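Local coordinates for protein fiber (Human adenovirus 26, PDB 6FJN) that forms the capsid fiber, whose trimeric knob domain probably attaches the virion to adhesion receptors on the host cell, at residues Thr18-Lys23 with Ser76-Tyr81; Leu26-Cys31 with Tyr154-Thr159; Ser62-Glu67 with Asn145-Asn150; Gly131-Gln136 with Ser167-Asp172. All blocks are in the same frame, centred on the assembly; numbering follows the deposited sequence.

Contact 1: residues Thr18-Lys23 with Ser76-Tyr81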
loop_
_atom_site.group_PDB
_atom_site.type_symbol
_atom_site.label_atom_id
_atom_site.label_comp_id
_atom_site.label_asym_id
_atom_site.label_seq_id
_atom_site.Cartn_x
_atom_site.Cartn_y
_atom_site.Cartn_z
ATOM N N THR A 18 -24.010 -16.697 4.047
ATOM C CA THR A 18 -25.411 -16.506 3.603
ATOM C C THR A 18 -25.628 -15.043 3.256
ATOM O O THR A 18 -24.818 -14.150 3.568
ATOM C CB THR A 18 -26.411 -16.960 4.677
ATOM O OG1 THR A 18 -26.129 -16.306 5.895
ATOM C CG2 THR A 18 -26.296 -18.449 4.886
ATOM N N GLU A 19 -26.742 -14.803 2.561
ATOM C CA GLU A 19 -26.991 -13.508 2.040
ATOM C C GLU A 19 -26.969 -12.384 3.100
ATOM O O GLU A 19 -27.588 -12.459 4.103
ATOM C CB GLU A 19 -28.360 -13.562 1.391
ATOM C CG GLU A 19 -28.675 -12.365 0.543
ATOM C CD GLU A 19 -27.849 -12.177 -0.669
ATOM O OE1 GLU A 19 -27.047 -13.043 -1.181
ATOM O OE2 GLU A 19 -27.696 -10.979 -1.046
ATOM N N LYS A 20 -26.279 -11.308 2.784
ATOM C CA LYS A 20 -26.272 -10.124 3.677
ATOM C C LYS A 20 -25.910 -10.444 5.134
ATOM O O LYS A 20 -26.464 -9.943 6.075
ATOM C CB LYS A 20 -27.529 -9.308 3.499
ATOM C CG LYS A 20 -27.556 -8.533 2.175
ATOM C CD LYS A 20 -28.938 -8.054 1.845
ATOM C CE LYS A 20 -28.947 -7.291 0.531
ATOM N NZ LYS A 20 -30.275 -6.893 0.052
ATOM N N ASP A 21 -24.927 -11.337 5.267
ATOM C CA ASP A 21 -24.390 -11.690 6.577
ATOM C C ASP A 21 -23.211 -10.864 6.990
ATOM O O ASP A 21 -22.704 -11.060 8.119
ATOM C CB ASP A 21 -24.039 -13.190 6.634
ATOM C CG ASP A 21 -22.891 -13.618 5.763
ATOM O OD1 ASP A 21 -22.370 -12.792 5.053
ATOM O OD2 ASP A 21 -22.573 -14.853 5.827
ATOM N N SER A 22 -22.786 -9.940 6.150
ATOM C CA SER A 22 -21.500 -9.270 6.365
ATOM C C SER A 22 -21.501 -7.881 5.763
ATOM O O SER A 22 -22.345 -7.582 4.881
ATOM C CB SER A 22 -20.381 -10.134 5.783
ATOM O OG SER A 22 -20.564 -10.427 4.412
ATOM N N LYS A 23 -20.577 -7.027 6.215
ATOM C CA LYS A 23 -20.323 -5.734 5.637
ATOM C C LYS A 23 -18.953 -5.794 4.992
ATOM O O LYS A 23 -17.928 -5.914 5.680
ATOM C CB LYS A 23 -20.338 -4.570 6.700
ATOM C CG LYS A 23 -19.790 -3.197 6.163
ATOM C CD LYS A 23 -20.762 -2.391 5.285
ATOM C CE LYS A 23 -20.106 -1.227 4.522
ATOM N NZ LYS A 23 -21.070 -0.192 4.129
ATOM N N SER A 76 -21.174 -11.330 -4.868
ATOM C CA SER A 76 -21.334 -11.465 -3.421
ATOM C C SER A 76 -21.854 -10.203 -2.761
ATOM O O SER A 76 -22.534 -10.254 -1.726
ATOM C CB SER A 76 -19.978 -11.742 -2.762
ATOM O OG SER A 76 -19.346 -12.879 -3.336
ATOM N N LEU A 77 -21.469 -9.081 -3.322
ATOM C CA LEU A 77 -21.845 -7.726 -2.862
ATOM C C LEU A 77 -23.159 -7.317 -3.488
ATOM O O LEU A 77 -23.334 -7.471 -4.707
ATOM C CB LEU A 77 -20.748 -6.758 -3.296
ATOM C CG LEU A 77 -20.971 -5.276 -3.020
ATOM C CD1 LEU A 77 -21.085 -4.985 -1.531
ATOM C CD2 LEU A 77 -19.891 -4.426 -3.664
ATOM N N SER A 78 -24.059 -6.809 -2.673
ATOM C CA SER A 78 -25.319 -6.211 -3.132
ATOM C C SER A 78 -25.120 -4.876 -3.849
ATOM O O SER A 78 -24.299 -4.011 -3.490
ATOM C CB SER A 78 -26.212 -5.928 -1.927
ATOM O OG SER A 78 -27.287 -5.040 -2.251
ATOM N N LYS A 79 -25.893 -4.747 -4.938
ATOM C CA LYS A 79 -25.886 -3.535 -5.735
ATOM C C LYS A 79 -26.481 -2.303 -5.040
ATOM O O LYS A 79 -26.140 -1.175 -5.428
ATOM C CB LYS A 79 -26.622 -3.794 -7.029
ATOM C CG LYS A 79 -25.885 -4.744 -7.960
ATOM C CD LYS A 79 -26.708 -5.305 -9.103
ATOM C CE LYS A 79 -27.223 -4.194 -10.007
ATOM N NZ LYS A 79 -26.136 -3.429 -10.679
ATOM N N ASP A 80 -27.287 -2.499 -4.016
ATOM C CA ASP A 80 -28.058 -1.384 -3.467
ATOM C C ASP A 80 -27.294 -0.107 -2.978
ATOM O O ASP A 80 -27.765 1.031 -3.300
ATOM C CB ASP A 80 -28.901 -1.866 -2.288
ATOM C CG ASP A 80 -29.877 -2.935 -2.675
ATOM O OD1 ASP A 80 -30.153 -3.091 -3.865
ATOM O OD2 ASP A 80 -30.335 -3.651 -1.788
ATOM N N TYR A 81 -26.162 -0.259 -2.300
ATOM C CA TYR A 81 -25.401 0.895 -1.804
ATOM C C TYR A 81 -23.968 0.870 -2.360
ATOM O O TYR A 81 -23.005 1.300 -1.668
ATOM C CB TYR A 81 -25.451 0.903 -0.259
ATOM C CG TYR A 81 -26.862 1.171 0.191
ATOM C CD1 TYR A 81 -27.411 2.446 0.094
ATOM C CD2 TYR A 81 -27.700 0.129 0.624
ATOM C CE1 TYR A 81 -28.715 2.689 0.484
ATOM C CE2 TYR A 81 -29.014 0.363 1.004
ATOM C CZ TYR A 81 -29.515 1.637 0.924
ATOM O OH TYR A 81 -30.815 1.864 1.300
HETATM O O HOH W 1 -25.134 -10.414 0.027
HETATM O O HOH W 2 -28.976 -6.940 -2.781
#
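K20 reaches S78 through a bridging water and D80 across a long salt bridge, with no direct hydrogen bond to either. It is the third residue of the type II beta turn T18 to D21, with the positive phi (52°) that this place requires, and the turn feeds strand 22-31 of the antiparallel knob fold. On the facing loop, S78 begins an ST turn. Lysine suits the spot because its chain, extended beyond CG, carries the charge along the exposed surface while its last methylene leans on the serine, K20 CE lying 3.9 Å from S78 CB. The K20 and D80 side chains cross at about a right angle, and the salt bridge from K20 NZ to D80 OD2 is 3.7 Å long. The water that joins K20 NZ to S78 OG meets the latter at 2.6 Å. Another accepts from K20 N and also lies 3.1 Å from S76 O, tying the turn to the loop's backbone. D21 steadies the turn: OD2 accepts from T18 N, above the carboxylate plane, and from S17 N, while OD1 accepts from M16 N. S78 OG, anti to the serine's own N (chi1 165°), accepts a hydrogen bond from D80 N at 3.1 Å.

Contact 2: residues Leu26-Cys31 with Tyr154-Thr159; sequences LTLTKC and YSITFT
L26 and F158 approach each other at a slant, the forked end of the leucine set against the far end of the phenylalanine ring. Both leucine methyls take part: L26 CD1 is 3.7 Å from F158 CZ, and L26 CD2 lies 4.0 Å from both F158 CZ and CE2. The contact is apolar, held by close fit and exclusion of water. F158 has its ring anti to the carbonyl carbon (chi1 -54°), whereas L26 keeps CG opposite its backbone nitrogen (chi1 178°); each CB points toward the opposite strand, and these torsions bring the ends together, the CA atoms of L26 and F158 being 10.5 Å apart. Next along, L28 and I156 meet methyl to methyl, more loosely, with L28 CD1 4.4 Å from I156 CD1. Branched and aromatic residues suit this interior, where V39 and L63 also press on L26, and I142 on I156 and F158. The other face of strand 22-31 carries T27 and T29, which turn to the second subunit, T29 OG1 bonding Q34 NE2 there. K30, which binds L-glutamate in another structure of this protein though none is bound here, has NZ in a salt bridge to E184. Two antiparallel sheets packed face to face through such a hydrophobic interior form the beta sandwich of the adenovirus fiber knob.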
loop_
_atom_site.group_PDB
_atom_site.type_symbol
_atom_site.label_atom_id
_atom_site.label_comp_id
_atom_site.label_asym_id
_atom_site.label_seq_id
_atom_site.Cartn_x
_atom_site.Cartn_y
_atom_site.Cartn_z
ATOM N N LEU A 26 -15.568 -1.189 1.033
ATOM C CA LEU A 26 -14.700 -1.107 -0.131
ATOM C C LEU A 26 -14.810 0.279 -0.720
ATOM O O LEU A 26 -15.922 0.728 -1.020
ATOM C CB LEU A 26 -15.047 -2.176 -1.186
ATOM C CG LEU A 26 -14.206 -2.128 -2.460
ATOM C CD1 LEU A 26 -12.762 -2.399 -2.193
ATOM C CD2 LEU A 26 -14.797 -3.130 -3.458
ATOM N N THR A 27 -13.657 0.909 -0.963
ATOM C CA THR A 27 -13.586 2.203 -1.602
ATOM C C THR A 27 -12.573 2.126 -2.719
ATOM O O THR A 27 -11.430 1.680 -2.492
ATOM C CB THR A 27 -13.142 3.257 -0.566
ATOM O OG1 THR A 27 -14.025 3.242 0.556
ATOM C CG2 THR A 27 -13.137 4.669 -1.120
ATOM N N LEU A 28 -12.981 2.552 -3.912
ATOM C CA LEU A 28 -12.127 2.574 -5.089
ATOM C C LEU A 28 -12.034 4.030 -5.530
ATOM O O LEU A 28 -13.045 4.626 -5.951
ATOM C CB LEU A 28 -12.730 1.715 -6.190
ATOM C CG LEU A 28 -12.973 0.256 -5.884
ATOM C CD1 LEU A 28 -13.625 -0.426 -7.079
ATOM C CD2 LEU A 28 -11.720 -0.469 -5.452
ATOM N N THR A 29 -10.832 4.620 -5.431
ATOM C CA THR A 29 -10.633 6.008 -5.789
ATOM C C THR A 29 -9.772 6.085 -7.044
ATOM O O THR A 29 -8.644 5.548 -7.062
ATOM C CB THR A 29 -9.970 6.773 -4.649
ATOM O OG1 THR A 29 -10.828 6.719 -3.487
ATOM C CG2 THR A 29 -9.696 8.218 -5.076
ATOM N N LYS A 30 -10.290 6.695 -8.078
ATOM C CA LYS A 30 -9.584 6.812 -9.335
ATOM C C LYS A 30 -8.454 7.824 -9.201
ATOM O O LYS A 30 -8.676 9.004 -8.909
ATOM C CB LYS A 30 -10.596 7.249 -10.383
ATOM C CG LYS A 30 -10.130 7.581 -11.755
ATOM C CD LYS A 30 -9.558 6.378 -12.400
ATOM C CE LYS A 30 -9.558 6.626 -13.929
ATOM N NZ LYS A 30 -8.950 5.496 -14.661
ATOM N N CYS A 31 -7.221 7.354 -9.487
ATOM C CA CYS A 31 -6.026 8.143 -9.548
ATOM C C CYS A 31 -5.386 7.985 -10.948
ATOM O O CYS A 31 -4.387 7.246 -11.092
ATOM C CB CYS A 31 -5.045 7.731 -8.463
ATOM S SG CYS A 31 -5.681 7.894 -6.778
ATOM N N TYR A 154 -15.383 -8.114 -16.318
ATOM C CA TYR A 154 -14.298 -7.759 -15.377
ATOM C C TYR A 154 -14.645 -8.387 -14.044
ATOM O O TYR A 154 -15.813 -8.700 -13.759
ATOM C CB TYR A 154 -14.160 -6.248 -15.166
ATOM C CG TYR A 154 -14.020 -5.439 -16.414
ATOM C CD1 TYR A 154 -12.761 -5.214 -16.971
ATOM C CD2 TYR A 154 -15.134 -4.853 -17.025
ATOM C CE1 TYR A 154 -12.618 -4.443 -18.100
ATOM C CE2 TYR A 154 -14.996 -4.096 -18.168
ATOM C CZ TYR A 154 -13.740 -3.898 -18.716
ATOM O OH TYR A 154 -13.542 -3.155 -19.836
ATOM N N SER A 155 -13.631 -8.537 -13.183
ATOM C CA SER A 155 -13.928 -9.002 -11.832
ATOM C C SER A 155 -12.856 -8.495 -10.879
ATOM O O SER A 155 -11.679 -8.291 -11.249
ATOM C CB SER A 155 -14.007 -10.516 -11.743
ATOM O OG SER A 155 -12.813 -11.172 -12.137
ATOM N N ILE A 156 -13.272 -8.341 -9.617
ATOM C CA ILE A 156 -12.336 -8.157 -8.492
ATOM C C ILE A 156 -12.804 -9.088 -7.425
ATOM O O ILE A 156 -13.983 -9.044 -7.026
ATOM C CB ILE A 156 -12.317 -6.701 -7.948
ATOM C CG1 ILE A 156 -12.028 -5.679 -9.060
ATOM C CG2 ILE A 156 -11.334 -6.592 -6.796
ATOM C CD1 ILE A 156 -12.187 -4.230 -8.647
ATOM N N THR A 157 -11.921 -9.977 -6.953
ATOM C CA THR A 157 -12.300 -10.860 -5.856
ATOM C C THR A 157 -11.352 -10.661 -4.689
ATOM O O THR A 157 -10.157 -10.337 -4.858
ATOM C CB THR A 157 -12.358 -12.334 -6.282
ATOM O OG1 THR A 157 -11.044 -12.805 -6.597
ATOM C CG2 THR A 157 -13.281 -12.518 -7.480
ATOM N N PHE A 158 -11.885 -10.856 -3.493
ATOM C CA PHE A 158 -11.145 -10.760 -2.236
ATOM C C PHE A 158 -11.301 -12.071 -1.533
ATOM O O PHE A 158 -12.434 -12.419 -1.139
ATOM C CB PHE A 158 -11.714 -9.628 -1.357
ATOM C CG PHE A 158 -11.792 -8.301 -2.036
ATOM C CD1 PHE A 158 -10.721 -7.415 -2.032
ATOM C CD2 PHE A 158 -12.949 -7.903 -2.689
ATOM C CE1 PHE A 158 -10.768 -6.199 -2.683
ATOM C CE2 PHE A 158 -12.998 -6.707 -3.354
ATOM C CZ PHE A 158 -11.914 -5.854 -3.354
ATOM N N THR A 159 -10.204 -12.812 -1.363
ATOM C CA THR A 159 -10.248 -14.062 -0.635
ATOM C C THR A 159 -9.474 -13.887 0.647
ATOM O O THR A 159 -8.400 -13.248 0.684
ATOM C CB THR A 159 -9.625 -15.186 -1.480
ATOM O OG1 THR A 159 -10.350 -15.319 -2.712
ATOM C CG2 THR A 159 -9.665 -16.541 -0.787
#

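Contact 3: residues Ser62-Glu67 with Asn145-Asn150; sequences SLLFDE and NQETEN
L64, E149 and E147 carry this contact, in which the edge strand 58-65 of the four-stranded antiparallel sheet meets the loop that follows strand 137-144. L64 gives up by far the most surface and lies between the two glutamates, crossing each at about a right angle. Its CD2 methyl rests on the aliphatic part of one, with L64 CD2 3.7 Å from E147 CB. The other methyl runs against the extended chain of E149, where L64 CD1 lies 3.7 Å from E149 OE1 and about as near to its CB, CG and CD. Glutamate suits both places: its methylenes lie on the leucine while the carboxylate can still reach water, although that of E149 touches the methyl too. A bend at chi2 (-59°) folds the E147 chain over, and its OE2 pairs with K60. A single water ties the polar ends together, accepting from S62 OG at 2.8 Å and donating to E147 OE1 at 2.7 Å and to E149 OE1 at 2.6 Å.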
loop_
_atom_site.group_PDB
_atom_site.type_symbol
_atom_site.label_atom_id
_atom_site.label_comp_id
_atom_site.label_asym_id
_atom_site.label_seq_id
_atom_site.Cartn_x
_atom_site.Cartn_y
_atom_site.Cartn_z
ATOM N N SER A 62 -16.780 -12.152 -4.285
ATOM C CA SER A 62 -16.660 -11.886 -5.706
ATOM C C SER A 62 -17.444 -10.653 -6.141
ATOM O O SER A 62 -18.653 -10.577 -5.905
ATOM C CB SER A 62 -17.225 -13.028 -6.510
ATOM O OG SER A 62 -16.441 -14.192 -6.270
ATOM N N LEU A 63 -16.756 -9.702 -6.786
ATOM C CA LEU A 63 -17.396 -8.582 -7.483
ATOM C C LEU A 63 -17.224 -8.846 -8.974
ATOM O O LEU A 63 -16.097 -8.865 -9.483
ATOM C CB LEU A 63 -16.794 -7.243 -7.111
ATOM C CG LEU A 63 -17.171 -6.673 -5.735
ATOM C CD1 LEU A 63 -16.804 -7.549 -4.550
ATOM C CD2 LEU A 63 -16.596 -5.289 -5.580
ATOM N N LEU A 64 -18.344 -9.076 -9.652
ATOM C CA LEU A 64 -18.349 -9.343 -11.087
ATOM C C LEU A 64 -18.976 -8.147 -11.772
ATOM O O LEU A 64 -19.993 -7.624 -11.284
ATOM C CB LEU A 64 -19.235 -10.559 -11.361
ATOM C CG LEU A 64 -18.909 -11.814 -10.545
ATOM C CD1 LEU A 64 -19.895 -12.936 -10.930
ATOM C CD2 LEU A 64 -17.488 -12.272 -10.749
ATOM N N PHE A 65 -18.384 -7.691 -12.887
ATOM C CA PHE A 65 -18.867 -6.495 -13.556
ATOM C C PHE A 65 -19.158 -6.786 -15.008
ATOM O O PHE A 65 -18.444 -7.601 -15.662
ATOM C CB PHE A 65 -17.853 -5.353 -13.479
ATOM C CG PHE A 65 -17.442 -4.983 -12.072
ATOM C CD1 PHE A 65 -18.199 -4.065 -11.327
ATOM C CD2 PHE A 65 -16.323 -5.567 -11.488
ATOM C CE1 PHE A 65 -17.828 -3.714 -10.050
ATOM C CE2 PHE A 65 -15.933 -5.174 -10.198
ATOM C CZ PHE A 65 -16.696 -4.276 -9.502
ATOM N N ASP A 66 -20.131 -6.062 -15.547
ATOM C CA ASP A 66 -20.422 -6.135 -16.981
ATOM C C ASP A 66 -19.515 -5.209 -17.763
ATOM O O ASP A 66 -18.612 -4.566 -17.227
ATOM C CB ASP A 66 -21.926 -5.875 -17.190
ATOM C CG ASP A 66 -22.391 -4.484 -16.877
ATOM O OD1 ASP A 66 -21.560 -3.539 -16.933
ATOM O OD2 ASP A 66 -23.606 -4.319 -16.587
ATOM N N GLU A 67 -19.837 -5.120 -19.079
ATOM C CA GLU A 67 -19.096 -4.311 -20.086
ATOM C C GLU A 67 -19.056 -2.815 -19.774
ATOM O O GLU A 67 -18.237 -2.063 -20.294
ATOM C CB GLU A 67 -19.718 -4.516 -21.475
ATOM C CG GLU A 67 -19.240 -5.797 -22.117
ATOM C CD GLU A 67 -17.795 -5.702 -22.583
ATOM O OE1 GLU A 67 -17.080 -6.729 -22.559
ATOM O OE2 GLU A 67 -17.325 -4.596 -22.928
ATOM N N ASN A 145 -9.821 -9.775 -12.706
ATOM C CA ASN A 145 -10.285 -10.333 -13.982
ATOM C C ASN A 145 -10.094 -11.829 -14.130
ATOM O O ASN A 145 -10.028 -12.341 -15.227
ATOM C CB ASN A 145 -9.706 -9.583 -15.187
ATOM C CG ASN A 145 -10.069 -8.129 -15.219
ATOM O OD1 ASN A 145 -9.289 -7.317 -15.848
ATOM N ND2 ASN A 145 -11.143 -7.727 -14.639
ATOM N N GLN A 146 -10.043 -12.543 -13.002
ATOM C CA GLN A 146 -9.839 -13.989 -13.053
ATOM C C GLN A 146 -11.129 -14.784 -13.028
ATOM O O GLN A 146 -11.093 -15.997 -13.213
ATOM C CB GLN A 146 -8.869 -14.454 -11.961
ATOM C CG GLN A 146 -7.502 -13.768 -12.075
ATOM C CD GLN A 146 -6.936 -13.903 -13.467
ATOM O OE1 GLN A 146 -6.657 -15.029 -13.926
ATOM N NE2 GLN A 146 -6.890 -12.834 -14.205
ATOM N N GLU A 147 -12.286 -14.146 -12.860
ATOM C CA GLU A 147 -13.555 -14.821 -12.919
ATOM C C GLU A 147 -14.088 -14.853 -14.343
ATOM O O GLU A 147 -13.915 -13.935 -15.108
ATOM C CB GLU A 147 -14.583 -14.127 -12.039
ATOM C CG GLU A 147 -14.150 -14.089 -10.561
ATOM C CD GLU A 147 -13.932 -15.469 -9.990
ATOM O OE1 GLU A 147 -14.881 -16.291 -10.034
ATOM O OE2 GLU A 147 -12.872 -15.739 -9.408
ATOM N N THR A 148 -14.783 -15.944 -14.651
ATOM C CA THR A 148 -15.589 -16.029 -15.865
ATOM C C THR A 148 -17.119 -16.229 -15.547
ATOM O O THR A 148 -17.918 -16.187 -16.495
ATOM C CB THR A 148 -15.088 -17.173 -16.747
ATOM O OG1 THR A 148 -15.047 -18.341 -15.945
ATOM C CG2 THR A 148 -13.691 -16.860 -17.247
ATOM N N GLU A 149 -17.478 -16.377 -14.254
ATOM C CA GLU A 149 -18.873 -16.615 -13.754
ATOM C C GLU A 149 -19.802 -15.670 -14.525
ATOM O O GLU A 149 -19.541 -14.441 -14.614
ATOM C CB GLU A 149 -18.976 -16.387 -12.205
ATOM C CG GLU A 149 -20.339 -16.720 -11.569
ATOM C CD GLU A 149 -20.466 -16.618 -10.046
ATOM O OE1 GLU A 149 -19.528 -16.253 -9.318
ATOM O OE2 GLU A 149 -21.592 -16.896 -9.546
ATOM N N ASN A 150 -20.891 -16.217 -15.059
ATOM C CA ASN A 150 -22.012 -15.429 -15.544
ATOM C C ASN A 150 -21.729 -14.386 -16.636
ATOM O O ASN A 150 -22.383 -13.358 -16.748
ATOM C CB ASN A 150 -22.771 -14.856 -14.330
ATOM C CG ASN A 150 -23.533 -15.958 -13.524
ATOM O OD1 ASN A 150 -23.661 -17.100 -13.958
ATOM N ND2 ASN A 150 -24.023 -15.599 -12.375
HETATM O O HOH W 3 -17.076 -15.564 -8.600
#

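Contact 4: residues Gly131-Gln136 with Ser167-Asp172; sequences GALTYQ and SAQQFD
Q169 and Q136 come from opposite directions and pair their amides. From CB, which points toward the opposite loop, Q169 continues through CG, anti to the carbonyl carbon (chi1 -65°); beyond CG the extended chain brings the amide to Q136, and L130 packs against the side chain. CD of Q169 lies 3.6 Å from Q136 NE2. At the tip, Q169 OE1 accepts from Q136 NE2 at 2.9 Å, while Q169 NE2 donates to Q136 OE1, also at 2.9 Å and in the straighter bond of the two. Each oxygen is met in its carbonyl plane on a lone pair, and the amide planes are only 29° apart. Glutamine fits because each amide can offer an N-H and a carbonyl oxygen to the other, and the paired bonds limit rotation of both. A backbone bond from G131 N to D172 O, 2.8 Å long, fastens the loops a second time, G131 holding a positive phi that glycine accepts readily. Both loops reach the second subunit, where D172 OD2 pairs with K117, and the reciprocal amide pair joins these two interface loops of the trimeric fiber knob.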
loop_
_atom_site.group_PDB
_atom_site.type_symbol
_atom_site.label_atom_id
_atom_site.label_comp_id
_atom_site.label_asym_id
_atom_site.label_seq_id
_atom_site.Cartn_x
_atom_site.Cartn_y
_atom_site.Cartn_z
ATOM N N GLY A 131 -9.586 -9.335 14.095
ATOM C CA GLY A 131 -9.811 -8.602 15.328
ATOM C C GLY A 131 -8.838 -7.484 15.568
ATOM O O GLY A 131 -8.737 -6.957 16.665
ATOM N N ALA A 132 -8.046 -7.128 14.557
ATOM C CA ALA A 132 -6.968 -6.163 14.719
ATOM C C ALA A 132 -6.027 -6.607 15.827
ATOM O O ALA A 132 -5.508 -5.762 16.565
ATOM C CB ALA A 132 -7.492 -4.749 14.910
ATOM N N LEU A 133 -5.764 -7.923 15.900
ATOM C CA LEU A 133 -4.824 -8.499 16.862
ATOM C C LEU A 133 -3.611 -8.959 16.090
ATOM O O LEU A 133 -3.714 -9.689 15.080
ATOM C CB LEU A 133 -5.475 -9.633 17.648
ATOM C CG LEU A 133 -6.682 -9.189 18.463
ATOM C CD1 LEU A 133 -7.308 -10.368 19.177
ATOM C CD2 LEU A 133 -6.351 -8.121 19.451
ATOM N N THR A 134 -2.427 -8.516 16.524
ATOM C CA THR A 134 -1.215 -8.682 15.733
ATOM C C THR A 134 -0.797 -10.135 15.583
ATOM O O THR A 134 -0.039 -10.416 14.637
ATOM C CB THR A 134 -0.064 -7.863 16.337
ATOM O OG1 THR A 134 0.227 -8.394 17.625
ATOM C CG2 THR A 134 -0.359 -6.390 16.421
ATOM N N TYR A 135 -1.230 -10.999 16.446
ATOM C CA TYR A 135 -0.907 -12.397 16.385
ATOM C C TYR A 135 -1.928 -13.222 15.612
ATOM O O TYR A 135 -1.857 -14.458 15.633
ATOM C CB TYR A 135 -0.720 -12.941 17.829
ATOM C CG TYR A 135 -1.928 -12.794 18.718
ATOM C CD1 TYR A 135 -2.097 -11.625 19.497
ATOM C CD2 TYR A 135 -2.885 -13.782 18.819
ATOM C CE1 TYR A 135 -3.215 -11.466 20.299
ATOM C CE2 TYR A 135 -3.970 -13.656 19.650
ATOM C CZ TYR A 135 -4.141 -12.464 20.394
ATOM O OH TYR A 135 -5.253 -12.371 21.200
ATOM N N GLN A 136 -2.848 -12.575 14.902
ATOM C CA GLN A 136 -3.899 -13.261 14.165
ATOM C C GLN A 136 -3.903 -12.901 12.688
ATOM O O GLN A 136 -4.854 -12.356 12.154
ATOM C CB GLN A 136 -5.262 -12.979 14.768
ATOM C CG GLN A 136 -5.317 -13.476 16.229
ATOM C CD GLN A 136 -6.713 -13.586 16.804
ATOM O OE1 GLN A 136 -7.638 -12.775 16.438
ATOM N NE2 GLN A 136 -6.938 -14.539 17.613
ATOM N N SER A 167 -11.783 -19.976 16.261
ATOM C CA SER A 167 -13.097 -20.317 16.794
ATOM C C SER A 167 -13.454 -19.446 17.996
ATOM O O SER A 167 -12.554 -18.994 18.746
ATOM C CB SER A 167 -13.185 -21.813 17.128
ATOM O OG SER A 167 -12.194 -22.165 18.046
ATOM N N ALA A 168 -14.747 -19.194 18.119
ATOM C CA ALA A 168 -15.360 -18.334 19.123
ATOM C C ALA A 168 -15.037 -16.874 18.918
ATOM O O ALA A 168 -15.273 -16.093 19.864
ATOM C CB ALA A 168 -14.990 -18.731 20.534
ATOM N N GLN A 169 -14.471 -16.488 17.787
ATOM C CA GLN A 169 -14.307 -15.079 17.431
ATOM C C GLN A 169 -15.226 -14.719 16.289
ATOM O O GLN A 169 -15.654 -15.557 15.467
ATOM C CB GLN A 169 -12.836 -14.790 17.089
ATOM C CG GLN A 169 -11.914 -14.962 18.270
ATOM C CD GLN A 169 -10.492 -14.634 17.906
ATOM O OE1 GLN A 169 -9.615 -15.571 17.878
ATOM N NE2 GLN A 169 -10.208 -13.411 17.668
ATOM N N GLN A 170 -15.445 -13.416 16.163
ATOM C CA GLN A 170 -16.170 -12.816 15.065
ATOM C C GLN A 170 -15.193 -12.511 13.949
ATOM O O GLN A 170 -14.137 -11.886 14.195
ATOM C CB GLN A 170 -16.820 -11.526 15.558
ATOM C CG GLN A 170 -17.605 -10.767 14.504
ATOM C CD GLN A 170 -18.351 -9.607 15.113
ATOM O OE1 GLN A 170 -18.179 -9.260 16.315
ATOM N NE2 GLN A 170 -19.191 -8.953 14.316
ATOM N N PHE A 171 -15.506 -12.894 12.715
ATOM C CA PHE A 171 -14.648 -12.497 11.603
ATOM C C PHE A 171 -14.716 -10.995 11.427
ATOM O O PHE A 171 -15.792 -10.427 11.167
ATOM C CB PHE A 171 -15.027 -13.220 10.325
ATOM C CG PHE A 171 -14.065 -12.947 9.206
ATOM C CD1 PHE A 171 -14.141 -11.765 8.476
ATOM C CD2 PHE A 171 -13.078 -13.859 8.877
ATOM C CE1 PHE A 171 -13.258 -11.480 7.490
ATOM C CE2 PHE A 171 -12.169 -13.574 7.847
ATOM C CZ PHE A 171 -12.276 -12.367 7.163
ATOM N N ASP A 172 -13.569 -10.343 11.513
ATOM C CA ASP A 172 -13.451 -8.907 11.278
ATOM C C ASP A 172 -11.968 -8.689 11.038
ATOM O O ASP A 172 -11.140 -9.303 11.745
ATOM C CB ASP A 172 -13.900 -8.104 12.487
ATOM C CG ASP A 172 -14.039 -6.605 12.178
ATOM O OD1 ASP A 172 -13.972 -6.234 11.046
ATOM O OD2 ASP A 172 -14.284 -5.832 13.140
#

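Contact 2 lies between the two sheets; contact 3 touches it, and contact 1 shares strand 22-31 with it without touching. The strands of contacts 2 and 3 are neighbours in one sheet, with a probable hydrogen bond of 2.9 Å from L63 N to I156 O. Contact 1 joins contact 3 through another probable hydrogen bond, S76 N to S62 O, 2.8 Å long. L63 also packs on L77 and L26. Contact 4 stands apart, its centre 30 Å from that of contact 3 on the opposite side of the chain's centre. Contact 2 alone contains a residue of the L-glutamate site, K30; the side chain of L28 is about 8 Å from that of T182, another site residue.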